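Side-chain contacts in high-potential iron-sulfur protein isozyme 2 (Ectothiorhodospira shaposhnikovii, PDB 1HPI), which carries electrons in anaerobic electron transport of photosynthetic bacteria by means of a high-potential [4Fe-4S] cluster: residues S21-H25 against P26-E30; T33-C37 against L38-D42; G49-S52 against V53-G56. All blocks are in the same frame, centred on the assembly; numbering follows the deposited sequence.

Contact 1: residues S21-H25 against P26-E30; sequences SSVQH and PAYEE
Val-23 lies over one face of the Tyr-28 ring, its CB 4.2 Å from the ring centroid and only 13° off the ring normal, a CH-pi contact made as the type I beta turn from His-25 to Tyr-28 folds the chain back. The valine's CG1, set anti to its own backbone nitrogen (chi1 169°), reaches toward the root of the tyrosine and touches Tyr-28 CB at 3.6 Å. The turn itself is closed by a hydrogen bond from Tyr-28 N to His-25 O at 3.1 Å, and the first side chain of the turn reinforces it. His-25 ND1 accepts the N-H of Ala-27 at 3.0 Å, with the donor tilted 22° from the imidazole plane; because the amide is the donor, ND1 probably carries no proton here. Pro-26 CD sits over a face of the same imidazole, 3.7 Å from its centroid. Replacing His-25 with an alanine would probably leave the amide of Ala-27 without this acceptor and take the flat surface away from Pro-26 CD. The turn lies at the surface, and Trp-64 also meets both rings, edge-to-face with Tyr-28 and obliquely with His-25. Ala-27 CB, beside the bonded edge of the imidazole, lies 3.4 Å from His-25 ND1.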
# COMPACT_ATOMS: atom_id res chain seq x y z
N SER A 21 -0.36 -10.15 3.24
CA SER A 21 -0.13 -11.54 3.53
C SER A 21 0.35 -12.29 2.31
O SER A 21 0.87 -13.39 2.43
CB SER A 21 -1.31 -12.19 4.23
OG SER A 21 -2.24 -12.62 3.25
N SER A 22 0.20 -11.72 1.11
CA SER A 22 0.62 -12.39 -0.10
C SER A 22 1.97 -11.91 -0.62
O SER A 22 2.43 -12.31 -1.69
CB SER A 22 -0.44 -12.24 -1.16
OG SER A 22 -0.50 -10.88 -1.55
N VAL A 23 2.61 -11.04 0.14
CA VAL A 23 3.89 -10.51 -0.26
C VAL A 23 5.04 -11.48 -0.03
O VAL A 23 5.16 -12.08 1.03
CB VAL A 23 4.17 -9.24 0.54
CG1 VAL A 23 5.62 -8.81 0.34
CG2 VAL A 23 3.22 -8.12 0.12
N GLN A 24 5.92 -11.61 -1.02
CA GLN A 24 7.10 -12.45 -0.92
C GLN A 24 8.21 -11.55 -1.45
O GLN A 24 8.47 -11.50 -2.65
CB GLN A 24 6.91 -13.79 -1.66
CG GLN A 24 8.25 -14.39 -2.08
CD GLN A 24 8.15 -15.87 -2.29
OE1 GLN A 24 9.08 -16.49 -2.83
NE2 GLN A 24 7.03 -16.46 -1.87
N HIS A 25 8.83 -10.81 -0.53
CA HIS A 25 9.89 -9.84 -0.80
C HIS A 25 10.85 -9.74 0.37
O HIS A 25 10.42 -9.72 1.52
CB HIS A 25 9.22 -8.46 -1.03
CG HIS A 25 10.14 -7.40 -1.57
ND1 HIS A 25 11.01 -6.70 -0.73
CD2 HIS A 25 10.32 -6.93 -2.84
CE1 HIS A 25 11.68 -5.84 -1.49
NE2 HIS A 25 11.30 -5.96 -2.76
N PRO A 26 12.15 -9.68 0.10
CA PRO A 26 13.17 -9.61 1.13
C PRO A 26 13.04 -8.49 2.15
O PRO A 26 13.44 -8.65 3.30
CB PRO A 26 14.52 -9.57 0.41
CG PRO A 26 14.22 -9.99 -1.02
CD PRO A 26 12.75 -9.65 -1.25
N ALA A 27 12.50 -7.36 1.74
CA ALA A 27 12.35 -6.24 2.65
C ALA A 27 11.10 -6.31 3.53
O ALA A 27 11.02 -5.64 4.54
CB ALA A 27 12.26 -4.95 1.86
N TYR A 28 10.13 -7.11 3.13
CA TYR A 28 8.90 -7.23 3.87
C TYR A 28 9.03 -7.91 5.22
O TYR A 28 9.77 -8.87 5.38
CB TYR A 28 7.82 -7.93 3.01
CG TYR A 28 6.56 -8.28 3.78
CD1 TYR A 28 5.56 -7.32 3.96
CD2 TYR A 28 6.36 -9.55 4.32
CE1 TYR A 28 4.39 -7.62 4.67
CE2 TYR A 28 5.19 -9.86 5.03
CZ TYR A 28 4.20 -8.89 5.21
OH TYR A 28 3.05 -9.21 5.90
N GLU A 29 8.29 -7.42 6.21
CA GLU A 29 8.27 -8.02 7.53
C GLU A 29 6.82 -8.11 7.91
O GLU A 29 6.03 -7.18 7.69
CB GLU A 29 9.06 -7.35 8.65
CG GLU A 29 10.51 -7.14 8.25
CD GLU A 29 11.16 -6.20 9.21
OE1 GLU A 29 10.68 -6.33 10.43
OE2 GLU A 29 12.06 -5.44 8.91
N GLU A 30 6.46 -9.24 8.48
CA GLU A 30 5.08 -9.43 8.86
C GLU A 30 4.61 -8.36 9.83
O GLU A 30 5.27 -8.05 10.81
CB GLU A 30 4.81 -10.87 9.32
CG GLU A 30 4.73 -11.78 8.08
CD GLU A 30 4.60 -13.24 8.37
OE1 GLU A 30 4.19 -13.49 9.59
OE2 GLU A 30 4.86 -14.10 7.55

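Contact 2: residues T33-C37 against L38-D42; sequences TCLNC and LLYTD. With SF4 (iron/sulfur cluster), chain B.
Cys-34 and Tyr-40 meet beside the iron-sulfur cluster, where Cys-34 CB lies 3.8 Å from Tyr-40 CD1. Two irons are bound from this stretch: Cys-34 SG holds FE1 and Cys-37 SG holds FE2, each at 2.2 Å. The two thiolates are delivered by different rotations, SG of Cys-34 being anti to the carbonyl carbon (chi1 -68°) and that of Cys-37 anti to the backbone nitrogen (chi1 179°). Cys-37 SG also accepts the N-H of Leu-39 at 3.5 Å, with an N-H...S angle of 155°; such a bond would be expected to draw some negative charge from the ligand sulfur. Tyr-40 CB, lining the pocket, approaches the inorganic sulfide S4 to 3.7 Å, and Leu-39 CD1 packs near S1.

Behind this first shell, a type I beta turn from Cys-37 to Tyr-40 is closed by the hydrogen bond from Tyr-40 N to Cys-37 O. The tyrosine ring extends back along the preceding residues, with the backbone between Cys-34 and Leu-35 over one face and Leu-35 CD1 touching Tyr-40 CE2 at 3.6 Å. Its hydroxyl is anchored on Ala-45 O. Further out, Asn-36 OD1 accepts the N-H of Thr-33 at 2.8 Å in a nearly straight bond, tying the residues just before each cysteine together and so bracing the backbone between the two ligands; its ND2 holds Gly-31 O and Trp-68 NE1 also donates to OD1. Cys-34 and Cys-37, separated by two residues, supply half of the cysteine ligands, as in the CxxC pair of other high-potential iron-sulfur proteins.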
# COMPACT_ATOMS: atom_id res chain seq x y z
N THR A 33 1.77 -2.92 6.92
CA THR A 33 0.61 -2.75 6.05
C THR A 33 0.47 -1.27 5.71
O THR A 33 1.10 -0.42 6.34
CB THR A 33 -0.72 -3.21 6.68
OG1 THR A 33 -1.00 -2.39 7.80
CG2 THR A 33 -0.68 -4.68 7.09
N CYS A 34 -0.37 -0.98 4.72
CA CYS A 34 -0.57 0.40 4.34
C CYS A 34 -1.09 1.13 5.56
O CYS A 34 -0.70 2.26 5.85
CB CYS A 34 -1.59 0.54 3.19
SG CYS A 34 -0.96 -0.13 1.64
N LEU A 35 -1.98 0.46 6.29
CA LEU A 35 -2.57 1.04 7.48
C LEU A 35 -1.54 1.61 8.45
O LEU A 35 -1.78 2.66 9.05
CB LEU A 35 -3.60 0.11 8.14
CG LEU A 35 -4.52 0.80 9.16
CD1 LEU A 35 -5.30 1.95 8.53
CD2 LEU A 35 -5.49 -0.23 9.71
N ASN A 36 -0.40 0.95 8.62
CA ASN A 36 0.59 1.50 9.53
C ASN A 36 1.77 2.17 8.82
O ASN A 36 2.85 2.35 9.38
CB ASN A 36 1.05 0.46 10.56
CG ASN A 36 1.62 -0.81 9.94
OD1 ASN A 36 2.10 -0.82 8.80
ND2 ASN A 36 1.60 -1.89 10.72
N CYS A 37 1.55 2.54 7.56
CA CYS A 37 2.57 3.19 6.76
C CYS A 37 2.46 4.71 6.82
O CYS A 37 1.39 5.27 6.70
CB CYS A 37 2.43 2.74 5.28
SG CYS A 37 3.64 3.50 4.16
N LEU A 38 3.59 5.38 6.99
CA LEU A 38 3.62 6.82 7.04
C LEU A 38 3.00 7.50 5.82
O LEU A 38 2.44 8.59 5.95
CB LEU A 38 5.10 7.21 7.15
CG LEU A 38 5.36 8.71 7.20
CD1 LEU A 38 4.77 9.28 8.47
CD2 LEU A 38 6.86 8.94 7.22
N LEU A 39 3.07 6.90 4.61
CA LEU A 39 2.54 7.48 3.38
C LEU A 39 1.03 7.34 3.17
O LEU A 39 0.46 7.88 2.22
CB LEU A 39 3.35 7.08 2.13
CG LEU A 39 4.87 7.18 2.33
CD1 LEU A 39 5.61 6.81 1.06
CD2 LEU A 39 5.27 8.58 2.77
N TYR A 40 0.40 6.59 4.08
CA TYR A 40 -1.04 6.34 4.08
C TYR A 40 -1.58 7.49 4.90
O TYR A 40 -1.54 7.51 6.14
CB TYR A 40 -1.37 4.98 4.71
CG TYR A 40 -2.76 4.43 4.51
CD1 TYR A 40 -3.21 3.95 3.27
CD2 TYR A 40 -3.63 4.37 5.60
CE1 TYR A 40 -4.50 3.43 3.13
CE2 TYR A 40 -4.92 3.85 5.46
CZ TYR A 40 -5.36 3.38 4.23
OH TYR A 40 -6.62 2.86 4.08
N THR A 41 -2.03 8.48 4.15
CA THR A 41 -2.52 9.71 4.71
C THR A 41 -3.64 9.75 5.71
O THR A 41 -3.62 10.57 6.62
CB THR A 41 -2.39 10.94 3.80
OG1 THR A 41 -3.30 10.77 2.75
CG2 THR A 41 -0.97 11.02 3.26
N ASP A 42 -4.62 8.90 5.54
CA ASP A 42 -5.71 8.92 6.49
C ASP A 42 -5.58 7.69 7.34
O ASP A 42 -6.01 6.62 6.92
CB ASP A 42 -7.02 8.87 5.71
CG ASP A 42 -8.20 9.10 6.60
OD1 ASP A 42 -7.92 9.08 7.88
OD2 ASP A 42 -9.31 9.28 6.16
FE1 SF4 B . 0.77 1.22 1.20
FE2 SF4 B . 2.78 2.75 2.25
FE3 SF4 B . 1.38 3.59 0.05
FE4 SF4 B . 3.06 1.45 -0.15
S1 SF4 B . 3.63 3.57 0.38
S2 SF4 B . 0.98 1.60 -0.99
S3 SF4 B . 2.84 0.54 1.86
S4 SF4 B . 0.55 3.22 2.12

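Contact 3: residues G49-S52 against V53-G56. With SF4 (iron/sulfur cluster), chain B.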
# COMPACT_ATOMS: atom_id res chain seq x y z
N GLY A 49 -7.71 3.87 1.16
CA GLY A 49 -7.37 5.24 1.45
C GLY A 49 -6.26 5.74 0.56
O GLY A 49 -5.61 4.99 -0.16
N PRO A 50 -6.05 7.04 0.62
CA PRO A 50 -5.02 7.64 -0.19
C PRO A 50 -3.61 7.32 0.30
O PRO A 50 -3.37 7.02 1.47
CB PRO A 50 -5.27 9.15 -0.11
CG PRO A 50 -6.29 9.38 0.99
CD PRO A 50 -6.93 8.04 1.28
N CYS A 51 -2.69 7.40 -0.64
CA CYS A 51 -1.28 7.15 -0.42
C CYS A 51 -0.45 8.21 -1.17
O CYS A 51 -0.63 8.40 -2.37
CB CYS A 51 -0.89 5.73 -0.88
SG CYS A 51 0.90 5.52 -0.92
N SER A 52 0.47 8.91 -0.49
CA SER A 52 1.29 9.95 -1.11
C SER A 52 2.07 9.52 -2.33
O SER A 52 2.31 10.30 -3.25
CB SER A 52 2.29 10.47 -0.11
OG SER A 52 1.52 10.92 0.98
N VAL A 53 2.48 8.26 -2.35
CA VAL A 53 3.24 7.79 -3.47
C VAL A 53 2.40 7.37 -4.67
O VAL A 53 2.96 7.08 -5.72
CB VAL A 53 4.40 6.89 -3.05
CG1 VAL A 53 3.96 5.46 -2.77
CG2 VAL A 53 5.53 6.90 -4.07
N PHE A 54 1.06 7.35 -4.53
CA PHE A 54 0.16 6.97 -5.61
C PHE A 54 -0.92 8.02 -5.77
O PHE A 54 -2.08 7.82 -5.43
CB PHE A 54 -0.54 5.64 -5.25
CG PHE A 54 0.35 4.44 -5.43
CD1 PHE A 54 0.65 4.03 -6.73
CD2 PHE A 54 0.88 3.71 -4.37
CE1 PHE A 54 1.46 2.92 -6.98
CE2 PHE A 54 1.69 2.59 -4.60
CZ PHE A 54 1.98 2.20 -5.91
N PRO A 55 -0.55 9.19 -6.27
CA PRO A 55 -1.50 10.26 -6.45
C PRO A 55 -2.71 9.86 -7.27
O PRO A 55 -2.59 9.19 -8.30
CB PRO A 55 -0.74 11.38 -7.16
CG PRO A 55 0.73 10.99 -7.16
CD PRO A 55 0.80 9.52 -6.78
N GLY A 56 -3.89 10.30 -6.81
CA GLY A 56 -5.13 10.01 -7.50
C GLY A 56 -5.68 8.62 -7.29
O GLY A 56 -6.67 8.23 -7.92
FE1 SF4 B . 0.77 1.22 1.20
FE2 SF4 B . 2.78 2.75 2.25
FE3 SF4 B . 1.38 3.59 0.05
FE4 SF4 B . 3.06 1.45 -0.15
S1 SF4 B . 3.63 3.57 0.38
S2 SF4 B . 0.98 1.60 -0.99
S3 SF4 B . 2.84 0.54 1.86
S4 SF4 B . 0.55 3.22 2.12
O HOH W 1 -3.61 8.78 -3.11
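A cysteine sulfur that binds iron also lies at the edge of an aromatic ring: Cys-51 SG is 5.2 Å from the centroid of Phe-54 and 78° off the ring normal, close to the ring plane. The nearest ring atom is Phe-54 CD2, at 3.9 Å from Cys-51 SG. The neighbouring Phe-54 CE2 comes within 3.8 Å of the cluster sulfide S2, so one rim of the phenyl group borders both the ligand sulfur and the inorganic one. Cys-51 SG binds FE3 at 2.2 Å, and a weak hydrogen bond from Val-53 N reaches the same sulfur. Val-53 adds a methyl group: its CG1, between the backbone nitrogen and the carbonyl carbon (chi1 81°), touches Cys-51 SG at 3.6 Å and also lies near sulfide S1.

These contacts are made round a type I beta turn, Cys-51 to Phe-54, in which Phe-54 N donates a hydrogen bond to Cys-51 O at 2.9 Å; it follows strand 48-50 and forms part of the cluster pocket. A water accepts the N-H of Cys-51 and lies 2.9 Å from Phe-54 O, linking the two. Val-59 of strand 57-60 touches both Cys-51 and Phe-54, and Leu-4 and Leu-14 also pack against the phenyl group. Ser-52 OG makes a weak hydrogen bond with Leu-39 O.

The three turns follow in series along the chain, but only contacts 2 and 3 touch the cluster. Their centres are 10 Å apart, and between them they bind FE1, FE2 and FE3; Cys-65 is the remaining cysteine of the site. They also meet directly: Ser-52 N lies 2.9 Å from Leu-39 O, a probable hydrogen bond, and Tyr-40 CD1 packs 3.6 Å from Pro-50 O. Contact 1 adjoins contact 2 in sequence, with centres 16 Å apart, and lies across the chain's centre from contact 3, centres 21 Å apart. In contact 1 the side chain of Tyr-28 is about 9 Å from the cluster, and the side chain of Val-23 is about 8 Å from that of Cys-65.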